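Local coordinates for protein ribonuclease J (Methanolobus psychrophilus R15, PDB 5HAB) that probably degrades RNA exonucleolytically as a metallo-beta-lactamase/beta-CASP hydrolase, and is seen here with RNA bound, at residues D49-M55 with V97-T103; T103-H109 with Y193-F197; H245-K249 with S276-F280. The protein carries 1 engineered substitution. All coordinates share one frame; numbering follows the deposited sequence.

Contacts 1 and 2 lie in the metallo-beta-lactamase part of the fold, contact 3 in the beta-CASP part. Following the chain from the N terminus, contact 1 closes the partly helical excursion between residues 55 and 97 by pairing two parallel strands. Contact 2 opens where contact 1 closes, at the shared Thr103, and spans 83 residues to bring 103-109 against the end of strand 189-194. Contact 3 closes a helix-strand-helix passage of 26 residues. All three follow in series, without nesting or crossing. Contacts 1 and 2 touch, Met55 N probably donating to His109 O, whereas contact 3 stands apart, its centre about 25 Å from that of contact 2.

Contact 1 (D49-M55 with V97-T103); sequences DIIIIDM and VRAIVCT
Ile52 reaches across to Val97 on one face of two neighbouring parallel strands, 49-53 and 97-102. Its CB starts beside Ile100, with CG1 of that residue 4.1 Å away. CG1 of Ile52 lies beside CG1 of Val97, and the chain then runs on extended (chi2 177°) to set CD1 against both valine methyls, 3.8 Å from Val97 CG1. Branched, apolar residues suit this place because they favour the strand conformation and fill a buried face. On the reverse face Ile51 points CD1 at Ala99 CB and CG2 at Val101 CG2 (3.9 Å); the small alanine leaves room for the isoleucine tip.

The backbones are joined by N-H to C=O bonds from Arg98 N to Ile50 O through Asp54 N to Val101 O. The register slips by one residue between Ile50 and Ile51, a beta bulge that turns Arg98 toward strand 49-53. The guanidinium edge of Arg98 meets Asp49 in a salt bridge, Arg98 NE to Asp49 OD1 2.8 Å and fairly straight (163°), although the nitrogen approaches OD1 from above the carboxylate plane. At the other end, Asp54 OD1 receives Thr103 N on its syn side at 2.8 Å, so a side-chain carboxylate takes a backbone N-H just beyond the Asp54 N to Val101 O bond.

Strand 41-46 flanks 49-53 on its other side. Ile51 and Ile53 pack on Ile184 of strand 179-186, one sheet of the metallo-beta-lactamase sandwich against the other, while Met55 and Cys102 lie against Ile113 of helix 113-116.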
loop_
_atom_site.group_PDB
_atom_site.type_symbol
_atom_site.label_atom_id
_atom_site.label_comp_id
_atom_site.label_asym_id
_atom_site.label_seq_id
_atom_site.Cartn_x
_atom_site.Cartn_y
_atom_site.Cartn_z
ATOM N N ASP B 49 -17.845 -3.894 -43.973
ATOM C CA ASP B 49 -17.851 -2.475 -43.630
ATOM C C ASP B 49 -17.370 -2.282 -42.196
ATOM O O ASP B 49 -17.701 -3.075 -41.327
ATOM C CB ASP B 49 -19.248 -1.888 -43.818
ATOM C CG ASP B 49 -19.639 -1.777 -45.279
ATOM O OD1 ASP B 49 -18.777 -1.390 -46.097
ATOM O OD2 ASP B 49 -20.801 -2.100 -45.609
ATOM N N ILE B 50 -16.565 -1.251 -41.950
ATOM C CA ILE B 50 -15.967 -1.057 -40.630
ATOM C C ILE B 50 -16.359 0.282 -40.010
ATOM O O ILE B 50 -16.268 1.323 -40.655
ATOM C CB ILE B 50 -14.434 -1.180 -40.704
ATOM C CG1 ILE B 50 -14.035 -2.543 -41.273
ATOM C CG2 ILE B 50 -13.809 -0.969 -39.329
ATOM C CD1 ILE B 50 -12.544 -2.707 -41.460
ATOM N N ILE B 51 -16.797 0.242 -38.755
ATOM C CA ILE B 51 -17.012 1.440 -37.949
ATOM C C ILE B 51 -15.901 1.542 -36.905
ATOM O O ILE B 51 -15.812 0.701 -36.027
ATOM C CB ILE B 51 -18.392 1.415 -37.273
ATOM C CG1 ILE B 51 -19.482 1.109 -38.300
ATOM C CG2 ILE B 51 -18.667 2.729 -36.543
ATOM C CD1 ILE B 51 -19.735 2.237 -39.270
ATOM N N ILE B 52 -15.048 2.553 -37.006
ATOM C CA ILE B 52 -14.056 2.808 -35.970
ATOM C C ILE B 52 -14.730 3.559 -34.827
ATOM O O ILE B 52 -15.539 4.456 -35.057
ATOM C CB ILE B 52 -12.838 3.587 -36.522
ATOM C CG1 ILE B 52 -12.059 2.735 -37.527
ATOM C CG2 ILE B 52 -11.906 4.010 -35.401
ATOM C CD1 ILE B 52 -10.886 3.466 -38.174
ATOM N N ILE B 53 -14.416 3.169 -33.595
ATOM C CA ILE B 53 -14.927 3.855 -32.415
ATOM C C ILE B 53 -13.760 4.375 -31.577
ATOM O O ILE B 53 -12.945 3.594 -31.050
ATOM C CB ILE B 53 -15.843 2.951 -31.580
ATOM C CG1 ILE B 53 -16.903 2.291 -32.464
ATOM C CG2 ILE B 53 -16.516 3.759 -30.488
ATOM C CD1 ILE B 53 -17.956 1.518 -31.677
ATOM N N ASP B 54 -13.681 5.704 -31.526
ATOM C CA ASP B 54 -12.732 6.470 -30.719
ATOM C C ASP B 54 -11.290 6.305 -31.186
ATOM O O ASP B 54 -10.906 5.269 -31.717
ATOM C CB ASP B 54 -12.868 6.093 -29.238
ATOM C CG ASP B 54 -14.204 6.532 -28.647
ATOM O OD1 ASP B 54 -14.664 7.650 -28.970
ATOM O OD2 ASP B 54 -14.801 5.760 -27.868
ATOM N N MET B 55 -10.500 7.353 -30.983
ATOM C CA MET B 55 -9.095 7.371 -31.355
ATOM C C MET B 55 -8.359 8.211 -30.310
ATOM O O MET B 55 -8.145 9.413 -30.499
ATOM C CB MET B 55 -8.895 7.957 -32.761
ATOM C CG MET B 55 -9.623 7.207 -33.880
ATOM S SD MET B 55 -9.224 7.779 -35.548
ATOM C CE MET B 55 -7.720 8.654 -35.213
ATOM N N VAL B 97 -13.310 0.970 -43.893
ATOM C CA VAL B 97 -13.806 1.872 -42.865
ATOM C C VAL B 97 -14.814 2.845 -43.454
ATOM O O VAL B 97 -14.501 3.606 -44.374
ATOM C CB VAL B 97 -12.644 2.617 -42.185
ATOM C CG1 VAL B 97 -13.177 3.612 -41.171
ATOM C CG2 VAL B 97 -11.699 1.618 -41.523
ATOM N N ARG B 98 -16.026 2.819 -42.913
ATOM C CA ARG B 98 -17.112 3.640 -43.423
ATOM C C ARG B 98 -17.422 4.839 -42.536
ATOM O O ARG B 98 -18.021 5.812 -42.997
ATOM C CB ARG B 98 -18.373 2.788 -43.594
ATOM C CG ARG B 98 -18.229 1.641 -44.588
ATOM C CD ARG B 98 -17.965 2.153 -46.001
ATOM N NE ARG B 98 -17.702 1.071 -46.949
ATOM C CZ ARG B 98 -17.211 1.252 -48.175
ATOM N NH1 ARG B 98 -16.926 2.476 -48.606
ATOM N NH2 ARG B 98 -17.001 0.210 -48.970
ATOM N N ALA B 99 -17.019 4.774 -41.269
ATOM C CA ALA B 99 -17.269 5.875 -40.340
ATOM C C ALA B 99 -16.359 5.807 -39.122
ATOM O O ALA B 99 -15.868 4.743 -38.757
ATOM C CB ALA B 99 -18.730 5.884 -39.900
ATOM N N ILE B 100 -16.142 6.960 -38.501
ATOM C CA ILE B 100 -15.377 7.056 -37.267
ATOM C C ILE B 100 -16.247 7.682 -36.180
ATOM O O ILE B 100 -16.594 8.856 -36.262
ATOM C CB ILE B 100 -14.098 7.867 -37.480
ATOM C CG1 ILE B 100 -13.208 7.181 -38.520
ATOM C CG2 ILE B 100 -13.362 8.061 -36.166
ATOM C CD1 ILE B 100 -11.922 7.928 -38.809
ATOM N N VAL B 101 -16.618 6.902 -35.170
ATOM C CA VAL B 101 -17.430 7.439 -34.081
ATOM C C VAL B 101 -16.547 7.877 -32.918
ATOM O O VAL B 101 -15.614 7.174 -32.533
ATOM C CB VAL B 101 -18.483 6.423 -33.605
ATOM C CG1 VAL B 101 -19.260 6.981 -32.415
ATOM C CG2 VAL B 101 -19.443 6.083 -34.730
ATOM N N CYS B 102 -16.829 9.064 -32.389
ATOM C CA CYS B 102 -16.198 9.531 -31.163
ATOM C C CYS B 102 -17.263 9.706 -30.093
ATOM O O CYS B 102 -18.127 10.577 -30.207
ATOM C CB CYS B 102 -15.452 10.837 -31.393
ATOM S SG CYS B 102 -13.979 10.653 -32.404
ATOM N N THR B 103 -17.198 8.881 -29.050
ATOM C CA THR B 103 -18.268 8.845 -28.061
ATOM C C THR B 103 -18.216 10.044 -27.119
ATOM O O THR B 103 -19.214 10.365 -26.475
ATOM C CB THR B 103 -18.221 7.551 -27.231
ATOM O OG1 THR B 103 -16.876 7.311 -26.804
ATOM C CG2 THR B 103 -18.707 6.369 -28.059
#

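Contact 2 (T103-H109 with Y193-F197); sequences THGALDH and YACDF. Engineered in segment 103-109: Ala106 (natural residue His). With nucleotides of chain D.
His104 and Asp196 meet in one plane: imidazole and carboxylate are only 2° apart, and His104 NE2 donates to Asp196 OD2 over 2.7 Å, using the anti lone pair. His104 places CG between its backbone N and carbonyl carbon (chi1 64°), which swings the ring back over its own loop. There His104 ND1 accepts the N-H of Ala106 at 3.0 Å, fixing the ring's rotation. Histidine suits this place, having one nitrogen to donate and another to accept.

Asp108 CG takes the same position (chi1 72°), its carboxylate facing Asp196. Asp196 OD2 lies 2.5 Å from Asp108 OD2, the two side chains arriving from opposite directions. The same Asp196 oxygen sits over one face of the His109 ring, whose NE2 is hydrogen-bonded to His432, while ND1 of His109 rests over the centre of the His104 ring. Thr103 CG2 packs 3.8 Å from Tyr193 CE1.

The sequence His-x-Ala-x-Asp-His carries an engineered alanine in place of histidine; the natural HxHxDH pattern is the metal-binding signature of the metallo-beta-lactamase family. Consistent with a nearby active site, Leu107 N donates to OP2 of nucleotide A3 of chain D (3.1 Å).

The engineered Ala106 occupies the N-cap position of helix 107-110, which follows strand 96-102 through this loop. Tyr193, next to last in strand 189-194, lies between strands 179-186 and 222-228, touching Val182 and Ile226, so the contact gathers loops at the ends of both sheets of the sandwich.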
loop_
_atom_site.group_PDB
_atom_site.type_symbol
_atom_site.label_atom_id
_atom_site.label_comp_id
_atom_site.label_asym_id
_atom_site.label_seq_id
_atom_site.Cartn_x
_atom_site.Cartn_y
_atom_site.Cartn_z
ATOM N N THR B 103 -17.198 8.881 -29.050
ATOM C CA THR B 103 -18.268 8.845 -28.061
ATOM C C THR B 103 -18.216 10.044 -27.119
ATOM O O THR B 103 -19.214 10.365 -26.475
ATOM C CB THR B 103 -18.221 7.551 -27.231
ATOM O OG1 THR B 103 -16.876 7.311 -26.804
ATOM C CG2 THR B 103 -18.707 6.369 -28.059
ATOM N N HIS B 104 -17.066 10.709 -27.049
ATOM C CA HIS B 104 -16.978 12.009 -26.377
ATOM C C HIS B 104 -15.698 12.735 -26.770
ATOM O O HIS B 104 -14.897 12.221 -27.552
ATOM C CB HIS B 104 -17.061 11.866 -24.843
ATOM C CG HIS B 104 -15.925 11.104 -24.230
ATOM N ND1 HIS B 104 -14.613 11.510 -24.329
ATOM C CD2 HIS B 104 -15.913 9.980 -23.474
ATOM C CE1 HIS B 104 -13.838 10.658 -23.684
ATOM N NE2 HIS B 104 -14.603 9.720 -23.153
ATOM N N GLY B 105 -15.487 13.916 -26.197
ATOM C CA GLY B 105 -14.423 14.787 -26.655
ATOM C C GLY B 105 -13.174 14.928 -25.806
ATOM O O GLY B 105 -12.384 15.846 -26.028
ATOM N N ALA B 106 -12.971 14.022 -24.853
ATOM C CA ALA B 106 -11.759 14.054 -24.035
ATOM C C ALA B 106 -10.626 13.374 -24.792
ATOM O O ALA B 106 -10.879 12.608 -25.725
ATOM C CB ALA B 106 -11.994 13.382 -22.694
ATOM N N LEU B 107 -9.385 13.631 -24.379
ATOM C CA LEU B 107 -8.210 13.196 -25.145
ATOM C C LEU B 107 -8.032 11.685 -25.254
ATOM O O LEU B 107 -7.339 11.208 -26.148
ATOM C CB LEU B 107 -6.924 13.788 -24.562
ATOM C CG LEU B 107 -6.612 15.263 -24.824
ATOM C CD1 LEU B 107 -5.203 15.576 -24.356
ATOM C CD2 LEU B 107 -6.769 15.600 -26.294
ATOM N N ASP B 108 -8.625 10.926 -24.342
ATOM C CA ASP B 108 -8.487 9.480 -24.421
ATOM C C ASP B 108 -9.489 8.921 -25.434
ATOM O O ASP B 108 -9.548 7.713 -25.653
ATOM C CB ASP B 108 -8.668 8.829 -23.045
ATOM C CG ASP B 108 -10.100 8.853 -22.570
ATOM O OD1 ASP B 108 -10.753 9.914 -22.663
ATOM O OD2 ASP B 108 -10.575 7.798 -22.109
ATOM N N HIS B 109 -10.258 9.809 -26.065
ATOM C CA HIS B 109 -11.133 9.412 -27.164
ATOM C C HIS B 109 -10.881 10.163 -28.478
ATOM O O HIS B 109 -11.138 9.623 -29.550
ATOM C CB HIS B 109 -12.598 9.582 -26.765
ATOM C CG HIS B 109 -13.134 8.440 -25.967
ATOM N ND1 HIS B 109 -14.482 8.248 -25.751
ATOM C CD2 HIS B 109 -12.502 7.428 -25.327
ATOM C CE1 HIS B 109 -14.656 7.166 -25.011
ATOM N NE2 HIS B 109 -13.470 6.651 -24.741
ATOM N N TYR B 193 -21.370 -0.385 -27.575
ATOM C CA TYR B 193 -20.104 0.109 -27.079
ATOM C C TYR B 193 -20.405 1.113 -25.972
ATOM O O TYR B 193 -21.063 2.140 -26.202
ATOM C CB TYR B 193 -19.308 0.731 -28.229
ATOM C CG TYR B 193 -17.979 1.379 -27.898
ATOM C CD1 TYR B 193 -17.921 2.661 -27.365
ATOM C CD2 TYR B 193 -16.780 0.731 -28.172
ATOM C CE1 TYR B 193 -16.706 3.272 -27.089
ATOM C CE2 TYR B 193 -15.562 1.332 -27.901
ATOM C CZ TYR B 193 -15.533 2.604 -27.361
ATOM O OH TYR B 193 -14.330 3.215 -27.092
ATOM N N ALA B 194 -19.928 0.795 -24.771
ATOM C CA ALA B 194 -20.205 1.587 -23.581
ATOM C C ALA B 194 -18.923 1.785 -22.783
ATOM O O ALA B 194 -18.671 1.090 -21.799
ATOM C CB ALA B 194 -21.260 0.913 -22.728
ATOM N N CYS B 195 -18.124 2.755 -23.212
ATOM C CA CYS B 195 -16.823 3.002 -22.610
ATOM C C CYS B 195 -16.706 4.463 -22.180
ATOM O O CYS B 195 -17.268 5.351 -22.823
ATOM C CB CYS B 195 -15.715 2.635 -23.595
ATOM S SG CYS B 195 -15.749 0.909 -24.144
ATOM N N ASP B 196 -15.967 4.699 -21.099
ATOM C CA ASP B 196 -15.903 6.011 -20.447
ATOM C C ASP B 196 -17.295 6.482 -20.064
ATOM O O ASP B 196 -17.781 7.503 -20.550
ATOM C CB ASP B 196 -15.225 7.045 -21.341
ATOM C CG ASP B 196 -13.723 7.045 -21.191
ATOM O OD1 ASP B 196 -13.185 6.121 -20.551
ATOM O OD2 ASP B 196 -13.080 7.979 -21.703
ATOM N N PHE B 197 -17.931 5.736 -19.172
ATOM C CA PHE B 197 -19.276 6.071 -18.753
ATOM C C PHE B 197 -19.510 5.811 -17.281
ATOM O O PHE B 197 -18.727 5.149 -16.601
ATOM C CB PHE B 197 -20.298 5.272 -19.545
ATOM C CG PHE B 197 -20.555 3.908 -18.977
ATOM C CD1 PHE B 197 -19.696 2.860 -19.257
ATOM C CD2 PHE B 197 -21.651 3.673 -18.154
ATOM C CE1 PHE B 197 -19.925 1.605 -18.733
ATOM C CE2 PHE B 197 -21.880 2.421 -17.628
ATOM C CZ PHE B 197 -21.017 1.387 -17.918
ATOM P P A D 3 -8.620 15.617 -20.875
ATOM O OP1 A D 3 -9.357 16.882 -21.127
ATOM O OP2 A D 3 -9.210 14.330 -21.320
ATOM O "O5'" A D 3 -7.172 15.732 -21.532
ATOM C "C5'" A D 3 -6.435 16.948 -21.480
ATOM C "C4'" A D 3 -5.500 16.985 -20.296
ATOM O "O4'" A D 3 -4.330 16.163 -20.541
ATOM C "C3'" A D 3 -4.925 18.345 -19.939
ATOM O "O3'" A D 3 -5.836 19.142 -19.204
ATOM C "C2'" A D 3 -3.668 17.984 -19.156
ATOM O "O2'" A D 3 -3.991 17.654 -17.813
ATOM C "C1'" A D 3 -3.211 16.709 -19.871
ATOM N N9 A D 3 -2.119 16.951 -20.836
ATOM C C8 A D 3 -2.180 17.171 -22.191
ATOM N N7 A D 3 -1.003 17.346 -22.750
ATOM C C5 A D 3 -0.108 17.230 -21.693
ATOM C C6 A D 3 1.298 17.312 -21.614
ATOM N N6 A D 3 2.093 17.541 -22.663
ATOM N N1 A D 3 1.871 17.149 -20.399
ATOM C C2 A D 3 1.084 16.918 -19.342
ATOM N N3 A D 3 -0.241 16.818 -19.289
ATOM C C4 A D 3 -0.783 16.986 -20.510
ATOM P P A D 2 -9.721 9.992 -18.393
ATOM O OP1 A D 2 -11.012 9.257 -18.347
ATOM O OP2 A D 2 -8.939 10.040 -19.654
ATOM O "O5'" A D 2 -10.007 11.483 -17.905
ATOM C "C5'" A D 2 -9.596 12.596 -18.688
ATOM C "C4'" A D 2 -8.700 13.532 -17.915
ATOM O "O4'" A D 2 -7.855 12.774 -17.012
ATOM C "C3'" A D 2 -7.726 14.350 -18.753
ATOM O "O3'" A D 2 -8.321 15.515 -19.300
ATOM C "C2'" A D 2 -6.590 14.640 -17.779
ATOM O "O2'" A D 2 -6.904 15.748 -16.949
ATOM C "C1'" A D 2 -6.580 13.372 -16.923
ATOM N N9 A D 2 -5.569 12.389 -17.360
ATOM C C8 A D 2 -5.797 11.110 -17.807
ATOM N N7 A D 2 -4.707 10.446 -18.104
ATOM C C5 A D 2 -3.687 11.343 -17.819
ATOM C C6 A D 2 -2.289 11.240 -17.924
ATOM N N6 A D 2 -1.658 10.144 -18.360
ATOM N N1 A D 2 -1.556 12.317 -17.560
ATOM C C2 A D 2 -2.194 13.414 -17.124
ATOM N N3 A D 2 -3.501 13.629 -16.981
ATOM C C4 A D 2 -4.201 12.540 -17.346
#

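Contact 3 (H245-K249 with S276-F280); sequences HMMLK and SIVQF. With SO4 (sulfate ion), chain L.
Phe280 packs between two helices, its ring reaching from helix 271-283 to the side of helix 241-253. One face lies against the Lys249 backbone near CA, while Phe280 CZ approaches Lys249 CB at 3.4 Å; Phe280 CE2 meets Leu248 CB at 4.0 Å. A large flat residue suits this place, since it spans much of the distance between the helices, where the axes of segments 245-249 and 276-280 come within 10.3 Å. The opposite face of the ring lies over its own helix's Ser276 O.

His245 meets it from the other helix. With CG anti to the backbone N (chi1 179°), the ring leans over toward Phe280, and Phe280 CZ stands over one imidazole face, 3.3 Å from His245 CE1; the planes are inclined at 44°. At the ring edge His245 ND1 and Ser276 OG share a hydrogen bond of 2.6 Å. Ser276 OG also makes a weak bond to Ala272 O, so the short serine hydroxyl links His245 to helix 271-283. A sulfate lies near His245 NE2 and Lys249 NZ, but its modelled distances are too short for details to be trusted.

Deeper, Leu248 sends CD2 to Ile277 CG1 at 3.5 Å, both apolar chains facing the sheet beneath: Leu248 touches Ile372 and Ile277 touches Val264.

The helices run in similar directions, the two segments inclined at 35°, and lie side by side on the parallel sheet that includes strands 262-266 and 370-374. This layered alpha/beta packing is characteristic of the beta-CASP domain.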
loop_
_atom_site.group_PDB
_atom_site.type_symbol
_atom_site.label_atom_id
_atom_site.label_comp_id
_atom_site.label_asym_id
_atom_site.label_seq_id
_atom_site.Cartn_x
_atom_site.Cartn_y
_atom_site.Cartn_z
ATOM N N HIS B 245 -20.501 17.873 -6.250
ATOM C CA HIS B 245 -21.130 19.182 -6.154
ATOM C C HIS B 245 -21.246 19.608 -4.684
ATOM O O HIS B 245 -20.793 20.688 -4.300
ATOM C CB HIS B 245 -22.503 19.150 -6.832
ATOM C CG HIS B 245 -23.244 20.448 -6.766
ATOM N ND1 HIS B 245 -23.029 21.476 -7.658
ATOM C CD2 HIS B 245 -24.210 20.879 -5.921
ATOM C CE1 HIS B 245 -23.826 22.487 -7.361
ATOM N NE2 HIS B 245 -24.554 22.149 -6.312
ATOM N N MET B 246 -21.823 18.730 -3.868
ATOM C CA MET B 246 -22.027 18.983 -2.444
ATOM C C MET B 246 -20.703 19.209 -1.714
ATOM O O MET B 246 -20.555 20.182 -0.969
ATOM C CB MET B 246 -22.777 17.810 -1.801
ATOM C CG MET B 246 -24.193 17.546 -2.320
ATOM S SD MET B 246 -25.482 18.556 -1.572
ATOM C CE MET B 246 -25.400 20.050 -2.554
ATOM N N MET B 247 -19.737 18.320 -1.938
ATOM C CA MET B 247 -18.437 18.441 -1.277
ATOM C C MET B 247 -17.717 19.735 -1.651
ATOM O O MET B 247 -17.105 20.387 -0.799
ATOM C CB MET B 247 -17.546 17.240 -1.610
ATOM C CG MET B 247 -18.054 15.925 -1.047
ATOM S SD MET B 247 -16.852 14.580 -1.101
ATOM C CE MET B 247 -16.405 14.537 -2.832
ATOM N N LEU B 248 -17.789 20.105 -2.925
ATOM C CA LEU B 248 -17.132 21.318 -3.392
ATOM C C LEU B 248 -17.821 22.550 -2.793
ATOM O O LEU B 248 -17.162 23.511 -2.376
ATOM C CB LEU B 248 -17.132 21.368 -4.921
ATOM C CG LEU B 248 -16.152 22.313 -5.613
ATOM C CD1 LEU B 248 -14.774 22.283 -4.965
ATOM C CD2 LEU B 248 -16.051 21.927 -7.070
ATOM N N LYS B 249 -19.148 22.502 -2.727
ATOM C CA LYS B 249 -19.912 23.552 -2.068
ATOM C C LYS B 249 -19.438 23.742 -0.630
ATOM O O LYS B 249 -19.130 24.859 -0.210
ATOM C CB LYS B 249 -21.403 23.218 -2.079
ATOM C CG LYS B 249 -22.285 24.287 -1.457
ATOM C CD LYS B 249 -23.758 23.944 -1.617
ATOM C CE LYS B 249 -24.650 25.128 -1.265
ATOM N NZ LYS B 249 -26.060 24.911 -1.708
ATOM N N SER B 276 -20.590 24.174 -11.598
ATOM C CA SER B 276 -20.795 24.198 -10.155
ATOM C C SER B 276 -19.905 25.245 -9.501
ATOM O O SER B 276 -20.368 26.035 -8.676
ATOM C CB SER B 276 -20.524 22.822 -9.543
ATOM O OG SER B 276 -21.587 21.927 -9.813
ATOM N N ILE B 277 -18.637 25.273 -9.899
ATOM C CA ILE B 277 -17.687 26.199 -9.300
ATOM C C ILE B 277 -18.084 27.656 -9.528
ATOM O O ILE B 277 -18.051 28.452 -8.585
ATOM C CB ILE B 277 -16.268 25.951 -9.817
ATOM C CG1 ILE B 277 -15.824 24.530 -9.472
ATOM C CG2 ILE B 277 -15.300 26.950 -9.207
ATOM C CD1 ILE B 277 -14.519 24.133 -10.103
ATOM N N VAL B 278 -18.474 28.018 -10.749
ATOM C CA VAL B 278 -18.794 29.426 -10.999
ATOM C C VAL B 278 -20.085 29.812 -10.268
ATOM O O VAL B 278 -20.196 30.936 -9.754
ATOM C CB VAL B 278 -18.871 29.758 -12.518
ATOM C CG1 VAL B 278 -17.552 29.415 -13.206
ATOM C CG2 VAL B 278 -20.036 29.061 -13.194
ATOM N N GLN B 279 -21.039 28.884 -10.181
ATOM C CA GLN B 279 -22.236 29.140 -9.375
ATOM C C GLN B 279 -21.875 29.405 -7.905
ATOM O O GLN B 279 -22.408 30.327 -7.277
ATOM C CB GLN B 279 -23.225 27.979 -9.471
ATOM C CG GLN B 279 -23.866 27.828 -10.840
ATOM C CD GLN B 279 -24.846 26.668 -10.900
ATOM O OE1 GLN B 279 -24.756 25.719 -10.117
ATOM N NE2 GLN B 279 -25.795 26.743 -11.829
ATOM N N PHE B 280 -20.979 28.589 -7.358
ATOM C CA PHE B 280 -20.530 28.780 -5.983
ATOM C C PHE B 280 -19.831 30.122 -5.809
ATOM O O PHE B 280 -19.958 30.758 -4.764
ATOM C CB PHE B 280 -19.596 27.650 -5.558
ATOM C CG PHE B 280 -20.261 26.314 -5.512
ATOM C CD1 PHE B 280 -21.609 26.212 -5.210
ATOM C CD2 PHE B 280 -19.544 25.159 -5.772
ATOM C CE1 PHE B 280 -22.232 24.980 -5.167
ATOM C CE2 PHE B 280 -20.159 23.924 -5.731
ATOM C CZ PHE B 280 -21.504 23.834 -5.431
HETATM S S SO4 L . -26.719 24.514 -4.313
HETATM O O1 SO4 L . -26.534 24.908 -2.917
HETATM O O2 SO4 L . -28.057 23.957 -4.490
HETATM O O3 SO4 L . -26.552 25.680 -5.180
HETATM O O4 SO4 L . -25.729 23.501 -4.665
#